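Local atomic coordinates of trehalose monomycolate exporter MmpL3 (PDB entry 7NVH), a protein that exports trehalose monomycolate, a mycolic acid carrier, and belongs to the RND permease superfamily of membrane transporters. Residues Gly57-Arg65 against Glu495-Asp505; Ala478-Asp486 against Leu511-Ala519. One frame throughout, in Å; residues are numbered along the deposited sequence.

Overall arrangement
The two contacts sit on the same side of the molecule, their centres about 22 Å apart and about 33 and 34 Å from the centre of the chain. Contact 1 joins the end of helix 49-61 to the loop between strands 494-495 and 508-514; contact 2 joins a loop ahead of strand 494-495 to the end of strand 508-514. Both thus involve the same antiparallel sheet, and they touch where R496 CA lies 3.7 Å from Q512 NE2. The lauryl maltose neopentyl glycol pocket borders both: the D58 side chain is about 3 Å from detergent, while in segment 511-519 P518, beyond the packed residues, touches it and the L515 side chain is about 8 Å away.

Contact 1 of 2, residues Gly57-Arg65 against Glu495-Asp505; sequences GDQVYGRDR and ERAYAVGASKD
Y61 and Y498 lie almost flat on one another in an offset stack, ring centroids 4.2 Å apart and planes 3° from parallel. Y498 covers one face of the Y61 ring, while the backbone carbonyl of A497 lies at its edge. R496 runs past Y61 in the opposite direction, its CB 3.5 Å from Y61 CD2. With CG anti to the backbone N (chi1 -165°) and the chain extended to NE, R496 carries its guanidinium to the backbone at the helix end. There its NH2 makes a weak hydrogen bond to G62 O. A salt bridge of 3.5 Å joins R496 NH2 to D58 OD1, the carboxylate nearly perpendicular to the guanidinium. D58 OD2 turns to the bound detergent in a weak hydrogen bond.

G62 is the first residue to leave helix 49-61, and its positive phi marks the turn out of the helix, beside A499 and A502. Helix 49-61 falls in the first MMPL family region of the sequence and the loop in the second, so the contact joins the two halves of this RND-type transporter.

Hydrogen bonds to carbonyls at the helix end join the segments: backbone A499 N donates to Y61 O at 3.0 Å, nearly straight at 169°, and S503 OG probably bonds to Q59 O, though the modelled distance is doubtful. The A502 methyl packs against the V60 carbonyl oxygen, and both V60 methyls meet the D505 methylene, CB.

Contact 2 of 2, residues Ala478-Asp486 against Leu511-Ala519; sequences AIGGFIEPD and LQNGLINPA
G514 O receives the backbone N-H of I483 at 2.9 Å, in a bond that is nearly straight at the hydrogen (176°). The donor is tilted 30° from the carbonyl plane. Two side chains also border this oxygen: the F482 ring presents its edge, with CD1 3.6 Å from G514 O and the oxygen near the ring plane, and I483 brings CG1 to 3.4 Å from G514 O. The oxygen is therefore flanked by carbon as well as bonded by an amide.

Beyond this bond the packing is chiefly apolar. F482 and L515 pass at a slant, F482 CD1 lying 3.7 Å from L515 CB; the ring meets the beta carbon of the leucine rather than its branched end. F482 has CG anti to its carbonyl carbon (chi1 -75°), which brings CD1 beside G514 O and L515 CB. On the more exposed part of the contact, I483 CG1 rests 3.7 Å from I516 CG2. The CG1 branch of I516 approaches the loop at G481, 3.4 Å from G481 O. That carbonyl oxygen also lies 3.3 Å from L515 CB, so it meets two successive side chains. A positive phi at G481 helps the loop turn into this position.

This is plain packing of a loop on a strand end, probably in the periplasmic porter-type domain of an RND transporter. The F482 ring meets W493 edge-to-face and packs on L452 of strand 451-457 and L528 of helix 521-528. In the four-stranded antiparallel sheet, strand 508-514 lies between strands 494-495 and 451-457, with Q512 backbone-bonded to Q494 and N513 to L452, and loop 478-486, which follows helix 466-476, packs against the end of this strand.

Contact 1 of 2, residues Gly57-Arg65 against Glu495-Asp505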
ATOM      1  N   GLY A  57     -20.363  19.586  -7.957  1.00 50.44           N
ATOM      2  CA  GLY A  57     -19.651  20.636  -8.662  1.00 50.44           C
ATOM      3  C   GLY A  57     -19.258  20.228 -10.067  1.00 50.44           C
ATOM      4  O   GLY A  57     -19.427  20.996 -11.017  1.00 50.44           O
ATOM      5  N   ASP A  58     -18.734  19.012 -10.221  1.00 51.87           N
ATOM      6  CA  ASP A  58     -18.385  18.524 -11.549  1.00 51.87           C
ATOM      7  C   ASP A  58     -19.612  18.391 -12.439  1.00 51.87           C
ATOM      8  O   ASP A  58     -19.552  18.703 -13.633  1.00 51.87           O
ATOM      9  CB  ASP A  58     -17.659  17.183 -11.447  1.00 51.87           C
ATOM     10  CG  ASP A  58     -16.240  17.325 -10.937  1.00 51.87           C
ATOM     11  OD1 ASP A  58     -15.659  18.419 -11.082  1.00 51.87           O
ATOM     12  OD2 ASP A  58     -15.703  16.337 -10.390  1.00 51.87           O
ATOM     13  N   GLN A  59     -20.730  17.924 -11.882  1.00 51.37           N
ATOM     14  CA  GLN A  59     -21.931  17.718 -12.685  1.00 51.37           C
ATOM     15  C   GLN A  59     -22.515  19.040 -13.161  1.00 51.37           C
ATOM     16  O   GLN A  59     -22.844  19.198 -14.341  1.00 51.37           O
ATOM     17  CB  GLN A  59     -22.970  16.940 -11.879  1.00 51.37           C
ATOM     18  CG  GLN A  59     -22.744  15.444 -11.841  1.00 51.37           C
ATOM     19  CD  GLN A  59     -23.698  14.746 -10.898  1.00 51.37           C
ATOM     20  OE1 GLN A  59     -24.590  15.371 -10.326  1.00 51.37           O
ATOM     21  NE2 GLN A  59     -23.517  13.443 -10.731  1.00 51.37           N
ATOM     22  N   VAL A  60     -22.658  20.002 -12.255  1.00 50.01           N
ATOM     23  CA  VAL A  60     -23.386  21.225 -12.576  1.00 50.01           C
ATOM     24  C   VAL A  60     -22.485  22.267 -13.222  1.00 50.01           C
ATOM     25  O   VAL A  60     -22.870  22.901 -14.206  1.00 50.01           O
ATOM     26  CB  VAL A  60     -24.061  21.778 -11.308  1.00 50.01           C
ATOM     27  CG1 VAL A  60     -24.713  23.114 -11.600  1.00 50.01           C
ATOM     28  CG2 VAL A  60     -25.079  20.788 -10.782  1.00 50.01           C
ATOM     29  N   TYR A  61     -21.284  22.463 -12.689  1.00 49.00           N
ATOM     30  CA  TYR A  61     -20.408  23.534 -13.138  1.00 49.00           C
ATOM     31  C   TYR A  61     -19.350  23.071 -14.127  1.00 49.00           C
ATOM     32  O   TYR A  61     -18.556  23.893 -14.590  1.00 49.00           O
ATOM     33  CB  TYR A  61     -19.737  24.193 -11.934  1.00 49.00           C
ATOM     34  CG  TYR A  61     -20.533  25.333 -11.356  1.00 49.00           C
ATOM     35  CD1 TYR A  61     -21.645  25.097 -10.568  1.00 49.00           C
ATOM     36  CD2 TYR A  61     -20.179  26.646 -11.605  1.00 49.00           C
ATOM     37  CE1 TYR A  61     -22.376  26.133 -10.042  1.00 49.00           C
ATOM     38  CE2 TYR A  61     -20.902  27.689 -11.083  1.00 49.00           C
ATOM     39  CZ  TYR A  61     -21.999  27.428 -10.303  1.00 49.00           C
ATOM     40  OH  TYR A  61     -22.722  28.473  -9.782  1.00 49.00           O
ATOM     41  N   GLY A  62     -19.316  21.789 -14.465  1.00 50.09           N
ATOM     42  CA  GLY A  62     -18.335  21.299 -15.409  1.00 50.09           C
ATOM     43  C   GLY A  62     -16.979  21.063 -14.781  1.00 50.09           C
ATOM     44  O   GLY A  62     -16.599  21.749 -13.829  1.00 50.09           O
ATOM     45  N   ARG A  63     -16.241  20.094 -15.309  1.00 51.76           N
ATOM     46  CA  ARG A  63     -14.936  19.760 -14.762  1.00 51.76           C
ATOM     47  C   ARG A  63     -13.943  20.887 -15.013  1.00 51.76           C
ATOM     48  O   ARG A  63     -13.973  21.554 -16.049  1.00 51.76           O
ATOM     49  CB  ARG A  63     -14.429  18.460 -15.379  1.00 51.76           C
ATOM     50  CG  ARG A  63     -13.190  17.897 -14.726  1.00 51.76           C
ATOM     51  CD  ARG A  63     -12.797  16.585 -15.368  1.00 51.76           C
ATOM     52  NE  ARG A  63     -13.634  15.487 -14.902  1.00 51.76           N
ATOM     53  CZ  ARG A  63     -13.343  14.727 -13.853  1.00 51.76           C
ATOM     54  NH1 ARG A  63     -12.235  14.949 -13.161  1.00 51.76           N
ATOM     55  NH2 ARG A  63     -14.160  13.748 -13.494  1.00 51.76           N
ATOM     56  N   ASP A  64     -13.051  21.098 -14.046  1.00 51.76           N
ATOM     57  CA  ASP A  64     -12.046  22.159 -14.128  1.00 51.76           C
ATOM     58  C   ASP A  64     -10.864  21.647 -14.938  1.00 51.76           C
ATOM     59  O   ASP A  64      -9.907  21.088 -14.400  1.00 51.76           O
ATOM     60  CB  ASP A  64     -11.619  22.605 -12.738  1.00 51.76           C
ATOM     61  CG  ASP A  64     -10.903  23.936 -12.752  1.00 51.76           C
ATOM     62  OD1 ASP A  64     -11.403  24.871 -13.410  1.00 51.76           O
ATOM     63  OD2 ASP A  64      -9.839  24.047 -12.108  1.00 51.76           O
ATOM     64  N   ARG A  65     -10.932  21.841 -16.251  1.00 51.76           N
ATOM     65  CA  ARG A  65      -9.868  21.418 -17.159  1.00 51.76           C
ATOM     66  C   ARG A  65      -8.865  22.539 -17.404  1.00 51.76           C
ATOM     67  O   ARG A  65      -8.559  22.883 -18.541  1.00 51.76           O
ATOM     68  CB  ARG A  65     -10.472  20.937 -18.470  1.00 51.76           C
ATOM     69  CG  ARG A  65     -11.322  19.696 -18.337  1.00 51.76           C
ATOM     70  CD  ARG A  65     -11.783  19.203 -19.689  1.00 51.76           C
ATOM     71  NE  ARG A  65     -12.319  17.851 -19.606  1.00 51.76           N
ATOM     72  CZ  ARG A  65     -13.600  17.573 -19.412  1.00 51.76           C
ATOM     73  NH1 ARG A  65     -14.478  18.555 -19.284  1.00 51.76           N
ATOM     74  NH2 ARG A  65     -14.005  16.314 -19.348  1.00 51.76           N
ATOM     75  N   GLU A 495     -18.038  32.837  -7.100  1.00 50.80           N
ATOM     76  CA  GLU A 495     -18.721  31.693  -7.679  1.00 50.80           C
ATOM     77  C   GLU A 495     -17.790  30.928  -8.611  1.00 50.80           C
ATOM     78  O   GLU A 495     -16.881  31.493  -9.221  1.00 50.80           O
ATOM     79  CB  GLU A 495     -19.963  32.149  -8.439  1.00 50.80           C
ATOM     80  CG  GLU A 495     -21.125  31.188  -8.363  1.00 50.80           C
ATOM     81  CD  GLU A 495     -22.230  31.556  -9.325  1.00 50.80           C
ATOM     82  OE1 GLU A 495     -22.251  32.715  -9.790  1.00 50.80           O
ATOM     83  OE2 GLU A 495     -23.079  30.690  -9.619  1.00 50.80           O
ATOM     84  N   ARG A 496     -18.025  29.625  -8.711  1.00 48.53           N
ATOM     85  CA  ARG A 496     -17.223  28.782  -9.581  1.00 48.53           C
ATOM     86  C   ARG A 496     -17.473  29.139 -11.045  1.00 48.53           C
ATOM     87  O   ARG A 496     -18.495  29.727 -11.406  1.00 48.53           O
ATOM     88  CB  ARG A 496     -17.545  27.312  -9.323  1.00 48.53           C
ATOM     89  CG  ARG A 496     -16.552  26.316  -9.880  1.00 48.53           C
ATOM     90  CD  ARG A 496     -17.070  24.907  -9.681  1.00 48.53           C
ATOM     91  NE  ARG A 496     -16.440  23.943 -10.573  1.00 48.53           N
ATOM     92  CZ  ARG A 496     -16.000  22.752 -10.184  1.00 48.53           C
ATOM     93  NH1 ARG A 496     -16.124  22.381  -8.920  1.00 48.53           N
ATOM     94  NH2 ARG A 496     -15.440  21.932 -11.059  1.00 48.53           N
ATOM     95  N   ALA A 497     -16.511  28.784 -11.891  1.00 49.14           N
ATOM     96  CA  ALA A 497     -16.587  29.084 -13.312  1.00 49.14           C
ATOM     97  C   ALA A 497     -17.277  27.952 -14.058  1.00 49.14           C
ATOM     98  O   ALA A 497     -17.036  26.773 -13.788  1.00 49.14           O
ATOM     99  CB  ALA A 497     -15.191  29.312 -13.888  1.00 49.14           C
ATOM    100  N   TYR A 498     -18.139  28.321 -15.002  1.00 51.12           N
ATOM    101  CA  TYR A 498     -18.855  27.345 -15.810  1.00 51.12           C
ATOM    102  C   TYR A 498     -17.937  26.830 -16.912  1.00 51.12           C
ATOM    103  O   TYR A 498     -17.506  27.599 -17.778  1.00 51.12           O
ATOM    104  CB  TYR A 498     -20.114  27.972 -16.403  1.00 51.12           C
ATOM    105  CG  TYR A 498     -21.297  27.969 -15.466  1.00 51.12           C
ATOM    106  CD1 TYR A 498     -21.859  29.156 -15.024  1.00 51.12           C
ATOM    107  CD2 TYR A 498     -21.854  26.780 -15.024  1.00 51.12           C
ATOM    108  CE1 TYR A 498     -22.940  29.160 -14.169  1.00 51.12           C
ATOM    109  CE2 TYR A 498     -22.935  26.775 -14.169  1.00 51.12           C
ATOM    110  CZ  TYR A 498     -23.473  27.967 -13.744  1.00 51.12           C
ATOM    111  OH  TYR A 498     -24.551  27.967 -12.892  1.00 51.12           O
ATOM    112  N   ALA A 499     -17.640  25.536 -16.882  1.00 50.73           N
ATOM    113  CA  ALA A 499     -16.737  24.929 -17.846  1.00 50.73           C
ATOM    114  C   ALA A 499     -17.528  24.417 -19.048  1.00 50.73           C
ATOM    115  O   ALA A 499     -18.714  24.711 -19.213  1.00 50.73           O
ATOM    116  CB  ALA A 499     -15.926  23.821 -17.182  1.00 50.73           C
ATOM    117  N   VAL A 500     -16.867  23.640 -19.909  1.00 53.08           N
ATOM    118  CA  VAL A 500     -17.489  23.207 -21.156  1.00 53.08           C
ATOM    119  C   VAL A 500     -18.544  22.134 -20.900  1.00 53.08           C
ATOM    120  O   VAL A 500     -19.638  22.170 -21.473  1.00 53.08           O
ATOM    121  CB  VAL A 500     -16.416  22.733 -22.154  1.00 53.08           C
ATOM    122  CG1 VAL A 500     -15.518  23.895 -22.544  1.00 53.08           C
ATOM    123  CG2 VAL A 500     -15.580  21.610 -21.561  1.00 53.08           C
ATOM    124  N   GLY A 501     -18.239  21.167 -20.038  1.00 52.83           N
ATOM    125  CA  GLY A 501     -19.156  20.071 -19.792  1.00 52.83           C
ATOM    126  C   GLY A 501     -20.095  20.335 -18.635  1.00 52.83           C
ATOM    127  O   GLY A 501     -20.319  19.462 -17.793  1.00 52.83           O
ATOM    128  N   ALA A 502     -20.658  21.536 -18.592  1.00 52.64           N
ATOM    129  CA  ALA A 502     -21.459  21.984 -17.465  1.00 52.64           C
ATOM    130  C   ALA A 502     -22.939  21.874 -17.794  1.00 52.64           C
ATOM    131  O   ALA A 502     -23.399  22.415 -18.804  1.00 52.64           O
ATOM    132  CB  ALA A 502     -21.113  23.427 -17.096  1.00 52.64           C
ATOM    133  N   SER A 503     -23.677  21.170 -16.941  1.00 52.33           N
ATOM    134  CA  SER A 503     -25.136  21.162 -16.986  1.00 52.33           C
ATOM    135  C   SER A 503     -25.610  22.225 -16.007  1.00 52.33           C
ATOM    136  O   SER A 503     -25.655  21.994 -14.797  1.00 52.33           O
ATOM    137  CB  SER A 503     -25.684  19.786 -16.632  1.00 52.33           C
ATOM    138  OG  SER A 503     -25.058  19.278 -15.467  1.00 52.33           O
ATOM    139  N   LYS A 504     -25.979  23.392 -16.529  1.00 54.08           N
ATOM    140  CA  LYS A 504     -26.211  24.552 -15.680  1.00 54.08           C
ATOM    141  C   LYS A 504     -27.492  24.396 -14.875  1.00 54.08           C
ATOM    142  O   LYS A 504     -28.492  25.066 -15.152  1.00 54.08           O
ATOM    143  CB  LYS A 504     -26.272  25.826 -16.519  1.00 54.08           C
ATOM    144  CG  LYS A 504     -24.966  26.174 -17.200  1.00 54.08           C
ATOM    145  CD  LYS A 504     -25.101  27.424 -18.047  1.00 54.08           C
ATOM    146  CE  LYS A 504     -23.809  27.720 -18.771  1.00 54.08           C
ATOM    147  NZ  LYS A 504     -23.427  26.590 -19.660  1.00 54.08           N
ATOM    148  N   ASP A 505     -27.466  23.515 -13.882  1.00 52.68           N
ATOM    149  CA  ASP A 505     -28.611  23.325 -13.003  1.00 52.68           C
ATOM    150  C   ASP A 505     -28.841  24.600 -12.207  1.00 52.68           C
ATOM    151  O   ASP A 505     -27.924  25.060 -11.517  1.00 52.68           O
ATOM    152  CB  ASP A 505     -28.366  22.148 -12.066  1.00 52.68           C
ATOM    153  CG  ASP A 505     -29.642  21.422 -11.692  1.00 52.68           C
ATOM    154  OD1 ASP A 505     -30.715  21.798 -12.204  1.00 52.68           O
ATOM    155  OD2 ASP A 505     -29.573  20.471 -10.886  1.00 52.68           O
TER

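Contact 2 of 2, residues Ala478-Asp486 against Leu511-Ala519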
ATOM      1  N   ALA A 478     -17.796  35.621   7.802  1.00 55.15           N
ATOM      2  CA  ALA A 478     -17.575  35.941   9.204  1.00 55.15           C
ATOM      3  C   ALA A 478     -16.577  34.967   9.810  1.00 55.15           C
ATOM      4  O   ALA A 478     -16.463  34.899  11.040  1.00 55.15           O
ATOM      5  CB  ALA A 478     -18.887  35.920   9.994  1.00 55.15           C
ATOM      6  N   ILE A 479     -15.873  34.205   8.981  1.00 55.86           N
ATOM      7  CA  ILE A 479     -14.867  33.246   9.410  1.00 55.86           C
ATOM      8  C   ILE A 479     -13.542  33.681   8.804  1.00 55.86           C
ATOM      9  O   ILE A 479     -13.423  33.795   7.578  1.00 55.86           O
ATOM     10  CB  ILE A 479     -15.229  31.818   8.977  1.00 55.86           C
ATOM     11  CG1 ILE A 479     -16.620  31.450   9.486  1.00 55.86           C
ATOM     12  CG2 ILE A 479     -14.197  30.827   9.476  1.00 55.86           C
ATOM     13  CD1 ILE A 479     -17.204  30.229   8.824  1.00 55.86           C
ATOM     14  N   GLY A 480     -12.550  33.925   9.655  1.00 57.37           N
ATOM     15  CA  GLY A 480     -11.263  34.396   9.196  1.00 57.37           C
ATOM     16  C   GLY A 480     -10.448  33.300   8.540  1.00 57.37           C
ATOM     17  O   GLY A 480     -10.888  32.165   8.367  1.00 57.37           O
ATOM     18  N   GLY A 481      -9.234  33.667   8.145  1.00 58.39           N
ATOM     19  CA  GLY A 481      -8.307  32.706   7.587  1.00 58.39           C
ATOM     20  C   GLY A 481      -8.519  32.355   6.134  1.00 58.39           C
ATOM     21  O   GLY A 481      -7.938  31.372   5.664  1.00 58.39           O
ATOM     22  N   PHE A 482      -9.324  33.120   5.404  1.00 58.01           N
ATOM     23  CA  PHE A 482      -9.590  32.858   3.998  1.00 58.01           C
ATOM     24  C   PHE A 482      -8.909  33.911   3.135  1.00 58.01           C
ATOM     25  O   PHE A 482      -8.827  35.082   3.514  1.00 58.01           O
ATOM     26  CB  PHE A 482     -11.093  32.825   3.720  1.00 58.01           C
ATOM     27  CG  PHE A 482     -11.767  31.578   4.207  1.00 58.01           C
ATOM     28  CD1 PHE A 482     -11.451  30.350   3.659  1.00 58.01           C
ATOM     29  CD2 PHE A 482     -12.706  31.631   5.218  1.00 58.01           C
ATOM     30  CE1 PHE A 482     -12.058  29.201   4.105  1.00 58.01           C
ATOM     31  CE2 PHE A 482     -13.318  30.482   5.668  1.00 58.01           C
ATOM     32  CZ  PHE A 482     -12.992  29.266   5.110  1.00 58.01           C
ATOM     33  N   ILE A 483      -8.428  33.481   1.971  1.00 60.28           N
ATOM     34  CA  ILE A 483      -7.564  34.301   1.127  1.00 60.28           C
ATOM     35  C   ILE A 483      -8.375  35.456   0.553  1.00 60.28           C
ATOM     36  O   ILE A 483      -9.257  35.252  -0.284  1.00 60.28           O
ATOM     37  CB  ILE A 483      -6.928  33.472   0.007  1.00 60.28           C
ATOM     38  CG1 ILE A 483      -6.073  32.349   0.586  1.00 60.28           C
ATOM     39  CG2 ILE A 483      -6.102  34.359  -0.902  1.00 60.28           C
ATOM     40  CD1 ILE A 483      -5.220  31.645  -0.442  1.00 60.28           C
ATOM     41  N   GLU A 484      -8.075  36.672   0.992  1.00 66.46           N
ATOM     42  CA  GLU A 484      -8.563  37.855   0.298  1.00 66.46           C
ATOM     43  C   GLU A 484      -7.698  38.084  -0.935  1.00 66.46           C
ATOM     44  O   GLU A 484      -6.481  38.252  -0.798  1.00 66.46           O
ATOM     45  CB  GLU A 484      -8.516  39.075   1.205  1.00 66.46           C
ATOM     46  CG  GLU A 484      -9.160  38.871   2.563  1.00 66.46           C
ATOM     47  CD  GLU A 484      -8.176  38.384   3.607  1.00 66.46           C
ATOM     48  OE1 GLU A 484      -6.971  38.295   3.291  1.00 66.46           O
ATOM     49  OE2 GLU A 484      -8.604  38.091   4.743  1.00 66.46           O
ATOM     50  N   PRO A 485      -8.265  38.091  -2.135  1.00 70.22           N
ATOM     51  CA  PRO A 485      -7.430  38.171  -3.342  1.00 70.22           C
ATOM     52  C   PRO A 485      -6.705  39.500  -3.486  1.00 70.22           C
ATOM     53  O   PRO A 485      -5.492  39.527  -3.718  1.00 70.22           O
ATOM     54  CB  PRO A 485      -8.439  37.951  -4.475  1.00 70.22           C
ATOM     55  CG  PRO A 485      -9.733  38.396  -3.908  1.00 70.22           C
ATOM     56  CD  PRO A 485      -9.699  38.033  -2.456  1.00 70.22           C
ATOM     57  N   ASP A 486      -7.431  40.609  -3.352  1.00 73.85           N
ATOM     58  CA  ASP A 486      -6.851  41.943  -3.442  1.00 73.85           C
ATOM     59  C   ASP A 486      -7.084  42.731  -2.160  1.00 73.85           C
ATOM     60  O   ASP A 486      -7.135  43.963  -2.178  1.00 73.85           O
ATOM     61  CB  ASP A 486      -7.410  42.696  -4.648  1.00 73.85           C
ATOM     62  CG  ASP A 486      -7.071  42.023  -5.962  1.00 73.85           C
ATOM     63  OD1 ASP A 486      -6.043  41.316  -6.019  1.00 73.85           O
ATOM     64  OD2 ASP A 486      -7.829  42.202  -6.938  1.00 73.85           O
ATOM     65  N   LEU A 511     -19.813  28.214  -4.381  1.00 47.45           N
ATOM     66  CA  LEU A 511     -18.831  29.260  -4.144  1.00 47.45           C
ATOM     67  C   LEU A 511     -17.529  28.617  -3.689  1.00 47.45           C
ATOM     68  O   LEU A 511     -17.498  27.445  -3.314  1.00 47.45           O
ATOM     69  CB  LEU A 511     -19.330  30.248  -3.087  1.00 47.45           C
ATOM     70  CG  LEU A 511     -20.779  30.718  -3.197  1.00 47.45           C
ATOM     71  CD1 LEU A 511     -21.112  31.657  -2.056  1.00 47.45           C
ATOM     72  CD2 LEU A 511     -21.032  31.390  -4.527  1.00 47.45           C
ATOM     73  N   GLN A 512     -16.443  29.388  -3.718  1.00 50.53           N
ATOM     74  CA  GLN A 512     -15.161  28.821  -3.319  1.00 50.53           C
ATOM     75  C   GLN A 512     -14.171  29.915  -2.952  1.00 50.53           C
ATOM     76  O   GLN A 512     -14.131  30.968  -3.591  1.00 50.53           O
ATOM     77  CB  GLN A 512     -14.580  27.943  -4.433  1.00 50.53           C
ATOM     78  CG  GLN A 512     -14.454  28.633  -5.771  1.00 50.53           C
ATOM     79  CD  GLN A 512     -14.096  27.673  -6.882  1.00 50.53           C
ATOM     80  OE1 GLN A 512     -14.020  26.464  -6.670  1.00 50.53           O
ATOM     81  NE2 GLN A 512     -13.866  28.205  -8.074  1.00 50.53           N
ATOM     82  N   ASN A 513     -13.386  29.653  -1.907  1.00 53.62           N
ATOM     83  CA  ASN A 513     -12.177  30.400  -1.589  1.00 53.62           C
ATOM     84  C   ASN A 513     -11.103  29.441  -1.112  1.00 53.62           C
ATOM     85  O   ASN A 513     -11.394  28.405  -0.512  1.00 53.62           O
ATOM     86  CB  ASN A 513     -12.373  31.454  -0.494  1.00 53.62           C
ATOM     87  CG  ASN A 513     -12.564  32.840  -1.043  1.00 53.62           C
ATOM     88  OD1 ASN A 513     -12.437  33.069  -2.244  1.00 53.62           O
ATOM     89  ND2 ASN A 513     -12.817  33.791  -0.156  1.00 53.62           N
ATOM     90  N   GLY A 514      -9.857  29.804  -1.374  1.00 56.93           N
ATOM     91  CA  GLY A 514      -8.751  29.168  -0.699  1.00 56.93           C
ATOM     92  C   GLY A 514      -8.532  29.784   0.664  1.00 56.93           C
ATOM     93  O   GLY A 514      -9.050  30.850   0.987  1.00 56.93           O
ATOM     94  N   LEU A 515      -7.748  29.097   1.485  1.00 58.83           N
ATOM     95  CA  LEU A 515      -7.488  29.558   2.839  1.00 58.83           C
ATOM     96  C   LEU A 515      -5.989  29.641   3.070  1.00 58.83           C
ATOM     97  O   LEU A 515      -5.245  28.728   2.699  1.00 58.83           O
ATOM     98  CB  LEU A 515      -8.149  28.642   3.881  1.00 58.83           C
ATOM     99  CG  LEU A 515      -7.601  27.246   4.177  1.00 58.83           C
ATOM    100  CD1 LEU A 515      -8.192  26.732   5.472  1.00 58.83           C
ATOM    101  CD2 LEU A 515      -7.899  26.282   3.046  1.00 58.83           C
ATOM    102  N   ILE A 516      -5.547  30.754   3.657  1.00 59.80           N
ATOM    103  CA  ILE A 516      -4.169  30.858   4.109  1.00 59.80           C
ATOM    104  C   ILE A 516      -3.970  29.940   5.306  1.00 59.80           C
ATOM    105  O   ILE A 516      -4.919  29.611   6.031  1.00 59.80           O
ATOM    106  CB  ILE A 516      -3.818  32.316   4.455  1.00 59.80           C
ATOM    107  CG1 ILE A 516      -4.910  32.930   5.330  1.00 59.80           C
ATOM    108  CG2 ILE A 516      -3.623  33.131   3.195  1.00 59.80           C
ATOM    109  CD1 ILE A 516      -4.645  34.364   5.712  1.00 59.80           C
ATOM    110  N   ASN A 517      -2.724  29.521   5.516  1.00 62.25           N
ATOM    111  CA  ASN A 517      -2.381  28.575   6.572  1.00 62.25           C
ATOM    112  C   ASN A 517      -3.159  27.275   6.393  1.00 62.25           C
ATOM    113  O   ASN A 517      -4.121  27.026   7.129  1.00 62.25           O
ATOM    114  CB  ASN A 517      -2.650  29.173   7.954  1.00 62.25           C
ATOM    115  CG  ASN A 517      -1.590  28.798   8.966  1.00 62.25           C
ATOM    116  OD1 ASN A 517      -1.211  27.633   9.082  1.00 62.25           O
ATOM    117  ND2 ASN A 517      -1.105  29.785   9.708  1.00 62.25           N
ATOM    118  N   PRO A 518      -2.792  26.438   5.410  1.00 62.59           N
ATOM    119  CA  PRO A 518      -3.510  25.169   5.199  1.00 62.59           C
ATOM    120  C   PRO A 518      -3.582  24.284   6.436  1.00 62.59           C
ATOM    121  O   PRO A 518      -4.360  23.327   6.466  1.00 62.59           O
ATOM    122  CB  PRO A 518      -2.707  24.476   4.091  1.00 62.59           C
ATOM    123  CG  PRO A 518      -1.808  25.493   3.516  1.00 62.59           C
ATOM    124  CD  PRO A 518      -1.799  26.717   4.361  1.00 62.59           C
ATOM    125  N   ALA A 519      -2.771  24.579   7.454  1.00 62.37           N
ATOM    126  CA  ALA A 519      -2.875  23.857   8.715  1.00 62.37           C
ATOM    127  C   ALA A 519      -4.216  24.083   9.398  1.00 62.37           C
ATOM    128  O   ALA A 519      -4.654  23.229  10.176  1.00 62.37           O
ATOM    129  CB  ALA A 519      -1.739  24.267   9.652  1.00 62.37           C
TER